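Local coordinates for 199aa long hypothetical Trp repressor binding protein (Sulfolobus tokodaii, PDB 2ZKI) that is of unknown function but, as a WrbA-like protein with a flavodoxin-like fold, probably binds FMN and passes electrons from NAD(P)H to an acceptor, at residues C3-I7 and A191-C196; E34-R38 and D67-A71; T96-W100 and Y133-F137; P109-F113 and Q183-I187. All coordinates share one frame; numbering follows the deposited sequence.

Interaction 1 of 4, residues C3-I7 and A191-C196; sequences CKPNI and AKAIKC
Pro-5 lays its ring against the C-terminal turns of helix 174-195, covering the methyl of Ala-191 and the root of Lys-192. Its CB sits 3.8 Å from CB of Ala-191. On the next carbon, Pro-5 CG lies 3.8 Å from CB of Lys-192, and the two side chains start out alongside each other and point the same way. Lys-192 then bends at its second and third torsions and carries its ammonium away from segment 3-7. Ile-7 closes the apolar patch from the inner end: its terminal CD1 lies 3.8 Å from the Ala-191 CB. Lys-195 works on the polar side. With CG opposite the backbone N (chi1 -174°) and the rest of the chain straight, it runs past Cys-3, where its CD is 4.1 Å from SG, to reach the backbone beyond. Its NZ donates to Lys-4 O at 3.1 Å, from well above the carbonyl plane. The same ammonium makes a salt bridge with Asp-72, which also accepts a hydrogen bond from Asn-6 N, so lysine and aspartate tie helix and strand together. At the outer end a covalent bond takes over: SG of Cys-3 and SG of Cys-196 form a disulfide of 2.0 Å, with a chi3 of -84°, near the quarter turn usual for disulfides. Lys-192, Ala-193 and Ile-194 of the same helix also pack on a second subunit. In this flavodoxin-like fold the last helix lies against the start of the first, inner strand, and here a disulfide links the chain close to its two ends.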
loop_
_atom_site.group_PDB
_atom_site.type_symbol
_atom_site.label_atom_id
_atom_site.label_comp_id
_atom_site.label_asym_id
_atom_site.label_seq_id
_atom_site.Cartn_x
_atom_site.Cartn_y
_atom_site.Cartn_z
ATOM N N CYS A 3 23.996 -0.557 28.847
ATOM C CA CYS A 3 23.258 -1.018 27.635
ATOM C C CYS A 3 23.170 0.093 26.589
ATOM O O CYS A 3 22.717 1.203 26.882
ATOM C CB CYS A 3 21.858 -1.513 28.011
ATOM S SG CYS A 3 20.984 -2.388 26.677
ATOM N N LYS A 4 23.605 -0.220 25.369
ATOM C CA LYS A 4 23.669 0.752 24.280
ATOM C C LYS A 4 23.274 0.081 22.959
ATOM O O LYS A 4 23.832 -0.960 22.606
ATOM C CB LYS A 4 25.084 1.329 24.185
ATOM C CG LYS A 4 25.181 2.686 23.514
ATOM C CD LYS A 4 26.639 3.091 23.343
ATOM C CE LYS A 4 26.775 4.526 22.856
ATOM N NZ LYS A 4 28.205 4.910 22.688
ATOM N N PRO A 5 22.303 0.671 22.229
ATOM C CA PRO A 5 21.800 0.050 21.004
ATOM C C PRO A 5 22.650 0.344 19.766
ATOM O O PRO A 5 23.186 1.447 19.620
ATOM C CB PRO A 5 20.406 0.665 20.853
ATOM C CG PRO A 5 20.516 2.011 21.486
ATOM C CD PRO A 5 21.617 1.945 22.521
ATOM N N ASN A 6 22.768 -0.653 18.891
ATOM C CA ASN A 6 23.464 -0.492 17.620
ATOM C C ASN A 6 22.494 -0.100 16.514
ATOM O O ASN A 6 21.501 -0.790 16.273
ATOM C CB ASN A 6 24.204 -1.778 17.237
ATOM C CG ASN A 6 25.324 -2.130 18.205
ATOM O OD1 ASN A 6 25.533 -3.304 18.513
ATOM N ND2 ASN A 6 26.054 -1.120 18.677
ATOM N N ILE A 7 22.785 1.013 15.850
ATOM C CA ILE A 7 21.927 1.518 14.786
ATOM C C ILE A 7 22.633 1.425 13.440
ATOM O O ILE A 7 23.699 2.014 13.245
ATOM C CB ILE A 7 21.463 2.979 15.065
ATOM C CG1 ILE A 7 20.627 3.054 16.355
ATOM C CG2 ILE A 7 20.696 3.562 13.867
ATOM C CD1 ILE A 7 19.400 2.141 16.391
ATOM N N ALA A 191 14.888 1.178 19.851
ATOM C CA ALA A 191 15.927 0.153 19.830
ATOM C C ALA A 191 16.383 -0.256 21.227
ATOM O O ALA A 191 16.536 -1.448 21.508
ATOM C CB ALA A 191 17.110 0.615 18.997
ATOM N N LYS A 192 16.590 0.730 22.098
ATOM C CA LYS A 192 17.018 0.456 23.470
ATOM C C LYS A 192 15.869 -0.005 24.367
ATOM O O LYS A 192 16.100 -0.626 25.402
ATOM C CB LYS A 192 17.787 1.645 24.079
ATOM C CG LYS A 192 17.023 2.963 24.183
ATOM C CD LYS A 192 16.470 3.209 25.585
ATOM C CE LYS A 192 17.557 3.658 26.561
ATOM N NZ LYS A 192 16.980 4.094 27.868
ATOM N N ALA A 193 14.636 0.287 23.962
ATOM C CA ALA A 193 13.457 -0.164 24.697
ATOM C C ALA A 193 13.221 -1.666 24.522
ATOM O O ALA A 193 12.800 -2.348 25.457
ATOM C CB ALA A 193 12.226 0.626 24.275
ATOM N N ILE A 194 13.497 -2.172 23.321
ATOM C CA ILE A 194 13.342 -3.597 23.019
ATOM C C ILE A 194 14.505 -4.406 23.594
ATOM O O ILE A 194 14.296 -5.463 24.192
ATOM C CB ILE A 194 13.201 -3.849 21.486
ATOM C CG1 ILE A 194 11.946 -3.162 20.924
ATOM C CG2 ILE A 194 13.206 -5.353 21.159
ATOM C CD1 ILE A 194 10.609 -3.795 21.328
ATOM N N LYS A 195 15.722 -3.895 23.420
ATOM C CA LYS A 195 16.934 -4.591 23.848
ATOM C C LYS A 195 17.134 -4.572 25.369
ATOM O O LYS A 195 17.203 -5.628 26.003
ATOM C CB LYS A 195 18.158 -3.998 23.143
ATOM C CG LYS A 195 19.462 -4.733 23.401
ATOM C CD LYS A 195 20.642 -3.926 22.886
ATOM C CE LYS A 195 21.940 -4.712 22.979
ATOM N NZ LYS A 195 23.102 -3.926 22.472
ATOM N N CYS A 196 17.212 -3.372 25.941
ATOM C CA CYS A 196 17.622 -3.188 27.337
ATOM C C CYS A 196 16.529 -3.485 28.359
ATOM O O CYS A 196 16.769 -4.200 29.334
ATOM C CB CYS A 196 18.155 -1.770 27.555
ATOM S SG CYS A 196 19.349 -1.231 26.314
#

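Interaction 2 of 4, residues E34-R38 and D67-A71; sequences EVKIR and DMRWA. With SO4 (sulfate ion), chain J; SO4 (sulfate ion), chain N.
Lys-36 and Trp-70 make the main apolar contact, a CH-pi interaction in which the lysine methylenes lie over one face of the indole. Lys-36 CD stands 3.6 Å from the centroid of the Trp-70 six-membered ring and only 5° off its normal, with CE above the ring as well. The lysine chain is straight until its last torsion, where a bend (chi4 -69°) turns the ammonium; Lys-36 NZ ends 5.2 Å from the centroid of the Trp-70 five-membered ring, at most a weak cation-pi attraction. Glu-34 adds a lighter touch, its CB 4.1 Å from Trp-70 CZ2, while its carboxylate turns off to a salt bridge with Lys-4. The charged pair is looser. Arg-38 CD packs 3.3 Å from Asp-67 OD1, but Arg-38 NH1 stays 4.0 Å from Asp-67 OD2, beyond salt-bridge range, with guanidinium and carboxylate planes 46° apart. Asp-67 OD1 is instead held by the backbone N of Thr-64. Two sulfates, probably from the crystallisation liquor, lie beside the basic side chains. Lys-36 NZ donates to O4 of the first at 3.3 Å; Arg-38 also lies against this ion, though too closely for its geometry to be trusted. Arg-69 meets the second edge-on, NH2 reaching its O4 at 2.8 Å and NH1 bonding the same oxygen. Trp-70 also touches Asn-6 on strand 6-11. Helix 65-70 thus packs on one face of the parallel sheet beside its outer strand, in the beta-alpha-beta crossover from strand 34-39, past 6-11, to strand 73-79, the strand order of flavodoxin-like proteins.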
loop_
_atom_site.group_PDB
_atom_site.type_symbol
_atom_site.label_atom_id
_atom_site.label_comp_id
_atom_site.label_asym_id
_atom_site.label_seq_id
_atom_site.Cartn_x
_atom_site.Cartn_y
_atom_site.Cartn_z
ATOM N N GLU A 34 25.773 3.538 18.890
ATOM C CA GLU A 34 26.829 3.280 17.915
ATOM C C GLU A 34 26.203 3.194 16.527
ATOM O O GLU A 34 25.255 2.432 16.310
ATOM C CB GLU A 34 27.595 1.994 18.252
ATOM C CG GLU A 34 28.410 2.056 19.547
ATOM C CD GLU A 34 29.543 3.071 19.495
ATOM O OE1 GLU A 34 30.349 3.027 18.539
ATOM O OE2 GLU A 34 29.631 3.910 20.417
ATOM N N VAL A 35 26.727 3.988 15.596
ATOM C CA VAL A 35 26.139 4.098 14.262
ATOM C C VAL A 35 27.089 3.641 13.157
ATOM O O VAL A 35 28.174 4.200 12.987
ATOM C CB VAL A 35 25.656 5.543 13.966
ATOM C CG1 VAL A 35 25.088 5.651 12.553
ATOM C CG2 VAL A 35 24.616 5.980 14.985
ATOM N N LYS A 36 26.665 2.621 12.414
ATOM C CA LYS A 36 27.344 2.207 11.189
ATOM C C LYS A 36 26.515 2.627 9.975
ATOM O O LYS A 36 25.370 2.198 9.816
ATOM C CB LYS A 36 27.579 0.692 11.171
ATOM C CG LYS A 36 28.736 0.213 12.033
ATOM C CD LYS A 36 28.857 -1.307 11.986
ATOM C CE LYS A 36 29.868 -1.838 13.000
ATOM N NZ LYS A 36 31.281 -1.488 12.672
ATOM N N ILE A 37 27.096 3.481 9.137
ATOM C CA ILE A 37 26.465 3.899 7.888
ATOM C C ILE A 37 27.004 3.034 6.749
ATOM O O ILE A 37 28.208 3.025 6.477
ATOM C CB ILE A 37 26.696 5.406 7.596
ATOM C CG1 ILE A 37 25.999 6.270 8.654
ATOM C CG2 ILE A 37 26.204 5.771 6.194
ATOM C CD1 ILE A 37 26.450 7.722 8.678
ATOM N N ARG A 38 26.106 2.295 6.103
ATOM C CA ARG A 38 26.478 1.373 5.034
ATOM C C ARG A 38 25.607 1.583 3.799
ATOM O O ARG A 38 24.431 1.932 3.913
ATOM C CB ARG A 38 26.337 -0.078 5.504
ATOM C CG ARG A 38 27.088 -0.461 6.783
ATOM C CD ARG A 38 28.546 -0.801 6.525
ATOM N NE ARG A 38 29.434 0.308 6.861
ATOM C CZ ARG A 38 30.164 0.387 7.971
ATOM N NH1 ARG A 38 30.134 -0.586 8.874
ATOM N NH2 ARG A 38 30.936 1.443 8.175
ATOM N N ASP A 67 26.568 -6.942 9.337
ATOM C CA ASP A 67 26.029 -5.643 9.747
ATOM C C ASP A 67 24.572 -5.725 10.212
ATOM O O ASP A 67 24.151 -4.976 11.097
ATOM C CB ASP A 67 26.159 -4.627 8.607
ATOM C CG ASP A 67 27.604 -4.240 8.322
ATOM O OD1 ASP A 67 27.911 -3.937 7.152
ATOM O OD2 ASP A 67 28.431 -4.232 9.260
ATOM N N MET A 68 23.814 -6.638 9.610
ATOM C CA MET A 68 22.419 -6.861 9.972
ATOM C C MET A 68 22.308 -7.594 11.311
ATOM O O MET A 68 21.385 -7.343 12.090
ATOM C CB MET A 68 21.697 -7.649 8.873
ATOM C CG MET A 68 21.815 -7.058 7.468
ATOM S SD MET A 68 20.894 -5.525 7.219
ATOM C CE MET A 68 19.210 -6.135 7.169
ATOM N N ARG A 69 23.249 -8.502 11.569
ATOM C CA ARG A 69 23.303 -9.235 12.837
ATOM C C ARG A 69 23.749 -8.320 13.979
ATOM O O ARG A 69 23.257 -8.428 15.103
ATOM C CB ARG A 69 24.259 -10.426 12.734
ATOM C CG ARG A 69 23.844 -11.506 11.750
ATOM C CD ARG A 69 24.899 -12.595 11.681
ATOM N NE ARG A 69 24.496 -13.693 10.806
ATOM C CZ ARG A 69 24.929 -13.868 9.561
ATOM N NH1 ARG A 69 25.796 -13.020 9.023
ATOM N NH2 ARG A 69 24.496 -14.902 8.852
ATOM N N TRP A 70 24.687 -7.429 13.663
ATOM C CA TRP A 70 25.262 -6.478 14.610
ATOM C C TRP A 70 24.216 -5.521 15.171
ATOM O O TRP A 70 24.167 -5.280 16.382
ATOM C CB TRP A 70 26.381 -5.695 13.915
ATOM C CG TRP A 70 26.918 -4.522 14.681
ATOM C CD1 TRP A 70 27.848 -4.552 15.677
ATOM C CD2 TRP A 70 26.572 -3.141 14.496
ATOM N NE1 TRP A 70 28.096 -3.279 16.135
ATOM C CE2 TRP A 70 27.326 -2.393 15.427
ATOM C CE3 TRP A 70 25.689 -2.465 13.640
ATOM C CZ2 TRP A 70 27.233 -0.998 15.523
ATOM C CZ3 TRP A 70 25.596 -1.078 13.737
ATOM C CH2 TRP A 70 26.363 -0.361 14.674
ATOM N N ALA A 71 23.375 -4.999 14.280
ATOM C CA ALA A 71 22.421 -3.942 14.608
ATOM C C ALA A 71 21.295 -4.383 15.541
ATOM O O ALA A 71 20.851 -5.534 15.503
ATOM C CB ALA A 71 21.844 -3.347 13.329
HETATM S S SO4 J . 32.366 2.618 10.610
HETATM O O1 SO4 J . 33.127 3.461 11.527
HETATM O O2 SO4 J . 31.174 3.338 10.170
HETATM O O3 SO4 J . 33.198 2.297 9.453
HETATM O O4 SO4 J . 31.969 1.385 11.287
HETATM S S SO4 N . 27.289 -14.941 6.642
HETATM O O1 SO4 N . 27.980 -14.106 7.622
HETATM O O2 SO4 N . 27.976 -14.841 5.358
HETATM O O3 SO4 N . 27.286 -16.330 7.096
HETATM O O4 SO4 N . 25.911 -14.481 6.491
#

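Interaction 3 of 4, residues T96-W100 and Y133-F137; sequences TAILW and YAYHF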
loop_
_atom_site.group_PDB
_atom_site.type_symbol
_atom_site.label_atom_id
_atom_site.label_comp_id
_atom_site.label_asym_id
_atom_site.label_seq_id
_atom_site.Cartn_x
_atom_site.Cartn_y
_atom_site.Cartn_z
ATOM N N THR A 96 18.967 -11.457 2.052
ATOM C CA THR A 96 18.804 -11.639 3.500
ATOM C C THR A 96 17.868 -12.804 3.853
ATOM O O THR A 96 17.308 -12.850 4.950
ATOM C CB THR A 96 18.310 -10.341 4.202
ATOM O OG1 THR A 96 17.030 -9.963 3.683
ATOM C CG2 THR A 96 19.292 -9.195 4.007
ATOM N N ALA A 97 17.718 -13.748 2.926
ATOM C CA ALA A 97 16.838 -14.903 3.112
ATOM C C ALA A 97 17.261 -15.818 4.263
ATOM O O ALA A 97 16.412 -16.449 4.894
ATOM C CB ALA A 97 16.719 -15.696 1.814
ATOM N N ILE A 98 18.564 -15.891 4.529
ATOM C CA ILE A 98 19.075 -16.691 5.646
ATOM C C ILE A 98 18.766 -16.047 6.994
ATOM O O ILE A 98 18.502 -16.745 7.978
ATOM C CB ILE A 98 20.596 -17.000 5.536
ATOM C CG1 ILE A 98 21.409 -15.721 5.289
ATOM C CG2 ILE A 98 20.850 -18.059 4.455
ATOM C CD1 ILE A 98 22.895 -15.861 5.579
ATOM N N LEU A 99 18.785 -14.715 7.031
ATOM C CA LEU A 99 18.444 -13.970 8.239
ATOM C C LEU A 99 16.959 -14.121 8.554
ATOM O O LEU A 99 16.551 -14.074 9.718
ATOM C CB LEU A 99 18.819 -12.493 8.085
ATOM C CG LEU A 99 20.270 -12.165 7.707
ATOM C CD1 LEU A 99 20.408 -10.697 7.344
ATOM C CD2 LEU A 99 21.268 -12.540 8.805
ATOM N N TRP A 100 16.162 -14.313 7.506
ATOM C CA TRP A 100 14.725 -14.523 7.639
ATOM C C TRP A 100 14.415 -15.895 8.234
ATOM O O TRP A 100 13.549 -16.021 9.100
ATOM C CB TRP A 100 14.032 -14.350 6.282
ATOM C CG TRP A 100 12.547 -14.581 6.322
ATOM C CD1 TRP A 100 11.597 -13.731 6.811
ATOM C CD2 TRP A 100 11.846 -15.741 5.854
ATOM N NE1 TRP A 100 10.349 -14.289 6.676
ATOM C CE2 TRP A 100 10.472 -15.521 6.092
ATOM C CE3 TRP A 100 12.246 -16.942 5.253
ATOM C CZ2 TRP A 100 9.493 -16.461 5.752
ATOM C CZ3 TRP A 100 11.273 -17.878 4.916
ATOM C CH2 TRP A 100 9.911 -17.630 5.168
ATOM N N TYR A 133 8.489 -5.447 3.904
ATOM C CA TYR A 133 9.650 -6.202 4.367
ATOM C C TYR A 133 9.548 -6.513 5.863
ATOM O O TYR A 133 9.765 -7.653 6.286
ATOM C CB TYR A 133 10.927 -5.406 4.071
ATOM C CG TYR A 133 12.227 -6.110 4.407
ATOM C CD1 TYR A 133 12.826 -5.956 5.657
ATOM C CD2 TYR A 133 12.869 -6.913 3.464
ATOM C CE1 TYR A 133 14.026 -6.596 5.964
ATOM C CE2 TYR A 133 14.067 -7.553 3.761
ATOM C CZ TYR A 133 14.639 -7.390 5.009
ATOM O OH TYR A 133 15.821 -8.027 5.305
ATOM N N ALA A 134 9.196 -5.495 6.648
ATOM C CA ALA A 134 9.124 -5.600 8.102
ATOM C C ALA A 134 8.074 -6.595 8.589
ATOM O O ALA A 134 8.240 -7.208 9.644
ATOM C CB ALA A 134 8.876 -4.235 8.710
ATOM N N TYR A 135 6.999 -6.753 7.823
ATOM C CA TYR A 135 5.934 -7.687 8.178
ATOM C C TYR A 135 6.379 -9.143 8.048
ATOM O O TYR A 135 6.074 -9.969 8.903
ATOM C CB TYR A 135 4.684 -7.432 7.331
ATOM C CG TYR A 135 4.003 -6.114 7.628
ATOM C CD1 TYR A 135 4.393 -4.945 6.978
ATOM C CD2 TYR A 135 2.968 -6.037 8.555
ATOM C CE1 TYR A 135 3.773 -3.733 7.244
ATOM C CE2 TYR A 135 2.342 -4.829 8.834
ATOM C CZ TYR A 135 2.749 -3.682 8.174
ATOM O OH TYR A 135 2.132 -2.483 8.441
ATOM N N HIS A 136 7.107 -9.443 6.976
ATOM C CA HIS A 136 7.562 -10.802 6.702
ATOM C C HIS A 136 8.674 -11.242 7.656
ATOM O O HIS A 136 8.784 -12.425 7.987
ATOM C CB HIS A 136 8.015 -10.923 5.245
ATOM C CG HIS A 136 6.890 -10.876 4.259
ATOM N ND1 HIS A 136 6.446 -11.991 3.583
ATOM C CD2 HIS A 136 6.109 -9.850 3.843
ATOM C CE1 HIS A 136 5.444 -11.653 2.790
ATOM N NE2 HIS A 136 5.221 -10.359 2.930
ATOM N N PHE A 137 9.486 -10.282 8.093
ATOM C CA PHE A 137 10.587 -10.548 9.016
ATOM C C PHE A 137 10.163 -10.424 10.478
ATOM O O PHE A 137 10.930 -10.759 11.384
ATOM C CB PHE A 137 11.751 -9.596 8.734
ATOM C CG PHE A 137 12.634 -10.028 7.597
ATOM C CD1 PHE A 137 12.205 -9.916 6.277
ATOM C CD2 PHE A 137 13.908 -10.531 7.846
ATOM C CE1 PHE A 137 13.023 -10.315 5.227
ATOM C CE2 PHE A 137 14.735 -10.924 6.801
ATOM C CZ PHE A 137 14.291 -10.817 5.487
#
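Trp-100 NE1 donates to the backbone O of His-136 at 2.8 Å, with an N-H...O angle of 142°. The oxygen lies in the plane of the indole, whereas the N-H comes at the carbonyl from 55° above the carbonyl plane. A second bond links the other ends of the segments: Tyr-133 OH donates to Thr-96 OG1 over 2.8 Å, and this threonine hydroxyl is bonded in turn to Leu-93 O. Between the two bonds lies the Phe-137 ring. On one face it receives the edge of Trp-100 in a T-shaped stack, Trp-100 CD1 standing 3.8 Å above the middle of the phenyl plane and the two planes 66° apart. The opposite face is covered near its rim by the hydroxyl end of Tyr-133. Trp-100 CB lies 3.5 Å from Phe-137 CE2, so the packing runs from the indole back to the root of the side chain. Farther out, His-136 NE2 bonds Tyr-161 OH of the second subunit, and Tyr-146 of that subunit meets Trp-100 edge-to-face; Tyr-82 of the third subunit approaches both Trp-100 and Phe-137. Helices 97-101 and 132-137 therefore meet through aromatic rings whose polar atoms, indole N-H and phenol O-H, are each paired inside the contact. The in-plane N-H bond and the ring contact with Phe-137 probably hold the indole in one rotation, turned toward two neighbouring copies in the tetramer.

Interaction 4 of 4, residues P109-F113 and Q183-I187; sequences PVTFF and QGKRI
Thr-111 and Gln-183 form the close polar end of this buried contact. Gln-183 stretches toward the strand, CG opposite its backbone N (chi1 -168°) and the chain straight from there to the amide. Gln-183 NE2 then donates twice: to Phe-112 O at 2.8 Å, with an N-H...O angle of 144°, and weakly to Thr-111 OG1 at 2.7 Å. NE2 sits above the Phe-112 carbonyl plane, and that oxygen is tilted from the plane of the Gln-183 amide. Gln-183 OE1 accepts from Ala-163 N and Thr-111 OG1 is bonded to Val-142 O, so each group has a second partner. One turn along the helix, Ile-187 supplies the apolar half. Its CB lies 3.7 Å from Thr-111 CG2, and its CD1 touches Pro-109 CB, also at 3.7 Å, the isoleucine crossing the proline ring at about a right angle. Strand 109-113 and helix segment 183-187 run nearly antiparallel, at 166°, their axes coming within 9.1 Å, as where the C-terminal helix of a flavodoxin-like fold covers the inner strands of its parallel sheet. Contact thins at Phe-113: its CB meets Gln-183 OE1 at 3.5 Å, but the ring turns off to Ile-17 and Ile-24 of helix 16-31. Looser still is the far side of the helix. Lys-185 extends fully into an exposed position away from the strand, and Arg-186 bends off to pack on Tyr-106 of the second subunit, with a long, weak ion pair to Glu-189.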
loop_
_atom_site.group_PDB
_atom_site.type_symbol
_atom_site.label_atom_id
_atom_site.label_comp_id
_atom_site.label_asym_id
_atom_site.label_seq_id
_atom_site.Cartn_x
_atom_site.Cartn_y
_atom_site.Cartn_z
ATOM N N PRO A 109 13.336 -2.970 15.701
ATOM C CA PRO A 109 12.712 -1.791 15.094
ATOM C C PRO A 109 13.364 -1.349 13.780
ATOM O O PRO A 109 14.582 -1.452 13.619
ATOM C CB PRO A 109 12.893 -0.716 16.166
ATOM C CG PRO A 109 14.129 -1.113 16.877
ATOM C CD PRO A 109 14.156 -2.613 16.873
ATOM N N VAL A 110 12.539 -0.856 12.861
ATOM C CA VAL A 110 13.000 -0.362 11.567
ATOM C C VAL A 110 12.279 0.935 11.197
ATOM O O VAL A 110 11.069 1.064 11.396
ATOM C CB VAL A 110 12.857 -1.443 10.438
ATOM C CG1 VAL A 110 11.406 -1.900 10.268
ATOM C CG2 VAL A 110 13.431 -0.948 9.115
ATOM N N THR A 111 13.038 1.896 10.679
ATOM C CA THR A 111 12.477 3.152 10.187
ATOM C C THR A 111 12.909 3.395 8.737
ATOM O O THR A 111 13.987 2.961 8.322
ATOM C CB THR A 111 12.831 4.358 11.109
ATOM O OG1 THR A 111 12.093 5.515 10.699
ATOM C CG2 THR A 111 14.328 4.671 11.089
ATOM N N PHE A 112 12.061 4.082 7.973
ATOM C CA PHE A 112 12.302 4.271 6.545
ATOM C C PHE A 112 12.407 5.734 6.144
ATOM O O PHE A 112 11.718 6.598 6.694
ATOM C CB PHE A 112 11.211 3.588 5.714
ATOM C CG PHE A 112 11.067 2.120 5.987
ATOM C CD1 PHE A 112 10.041 1.651 6.799
ATOM C CD2 PHE A 112 11.955 1.206 5.431
ATOM C CE1 PHE A 112 9.900 0.292 7.056
ATOM C CE2 PHE A 112 11.826 -0.155 5.679
ATOM C CZ PHE A 112 10.796 -0.615 6.491
ATOM N N PHE A 113 13.275 5.993 5.169
ATOM C CA PHE A 113 13.448 7.324 4.597
ATOM C C PHE A 113 13.664 7.260 3.085
ATOM O O PHE A 113 14.160 6.263 2.557
ATOM C CB PHE A 113 14.578 8.088 5.298
ATOM C CG PHE A 113 15.942 7.454 5.164
ATOM C CD1 PHE A 113 16.317 6.385 5.975
ATOM C CD2 PHE A 113 16.869 7.959 4.254
ATOM C CE1 PHE A 113 17.583 5.816 5.865
ATOM C CE2 PHE A 113 18.137 7.395 4.136
ATOM C CZ PHE A 113 18.495 6.322 4.944
ATOM N N GLN A 183 14.534 11.450 13.228
ATOM C CA GLN A 183 14.268 10.054 12.877
ATOM C C GLN A 183 15.302 9.123 13.507
ATOM O O GLN A 183 14.956 8.050 14.011
ATOM C CB GLN A 183 14.217 9.867 11.357
ATOM C CG GLN A 183 13.672 8.511 10.923
ATOM C CD GLN A 183 13.224 8.482 9.476
ATOM O OE1 GLN A 183 13.863 9.065 8.602
ATOM N NE2 GLN A 183 12.122 7.790 9.214
ATOM N N GLY A 184 16.565 9.551 13.479
ATOM C CA GLY A 184 17.653 8.834 14.141
ATOM C C GLY A 184 17.465 8.766 15.645
ATOM O O GLY A 184 17.789 7.754 16.272
ATOM N N LYS A 185 16.944 9.847 16.221
ATOM C CA LYS A 185 16.623 9.884 17.644
ATOM C C LYS A 185 15.460 8.945 17.944
ATOM O O LYS A 185 15.466 8.235 18.949
ATOM C CB LYS A 185 16.286 11.311 18.085
ATOM C CG LYS A 185 16.066 11.464 19.584
ATOM C CD LYS A 185 15.604 12.865 19.943
ATOM C CE LYS A 185 15.464 13.016 21.450
ATOM N NZ LYS A 185 15.016 14.382 21.841
ATOM N N ARG A 186 14.478 8.939 17.048
ATOM C CA ARG A 186 13.266 8.149 17.211
ATOM C C ARG A 186 13.524 6.632 17.130
ATOM O O ARG A 186 12.947 5.865 17.903
ATOM C CB ARG A 186 12.217 8.600 16.186
ATOM C CG ARG A 186 10.781 8.162 16.454
ATOM C CD ARG A 186 10.130 8.905 17.619
ATOM N NE ARG A 186 10.298 8.195 18.886
ATOM C CZ ARG A 186 9.554 7.163 19.284
ATOM N NH1 ARG A 186 8.575 6.698 18.521
ATOM N NH2 ARG A 186 9.794 6.588 20.454
ATOM N N ILE A 187 14.394 6.211 16.212
ATOM C CA ILE A 187 14.718 4.785 16.057
ATOM C C ILE A 187 15.579 4.252 17.205
ATOM O O ILE A 187 15.433 3.099 17.611
ATOM C CB ILE A 187 15.363 4.456 14.662
ATOM C CG1 ILE A 187 15.537 2.942 14.462
ATOM C CG2 ILE A 187 16.699 5.172 14.466
ATOM C CD1 ILE A 187 14.243 2.176 14.283
#

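In the fold
Interactions 1, 2 and 4 all reach the same parallel sheet, and 1 and 4 share helix 174-195, their centres 13 Å apart. They meet where Ala-191 CA lies 3.7 Å from Pro-109 CG. Interaction 2 joins interaction 1 through neighbouring strands 34-39 and 6-11 and through the salt bridge of Lys-4 NZ with Glu-34 OE2 at 2.9 Å. Its helix in turn touches interaction 3, Met-68 CB lying 3.6 Å from Leu-99 CD1, and interaction 3 meets interaction 4 where Ala-134 packs on Val-110. Interactions 1 and 3, centres about 20 Å apart, do not touch, yet both face the second subunit. The sulfates lie beside interaction 2; in interaction 3 the side chain of Leu-99 is about 6 Å from a bound sulfate, the one at Arg-69.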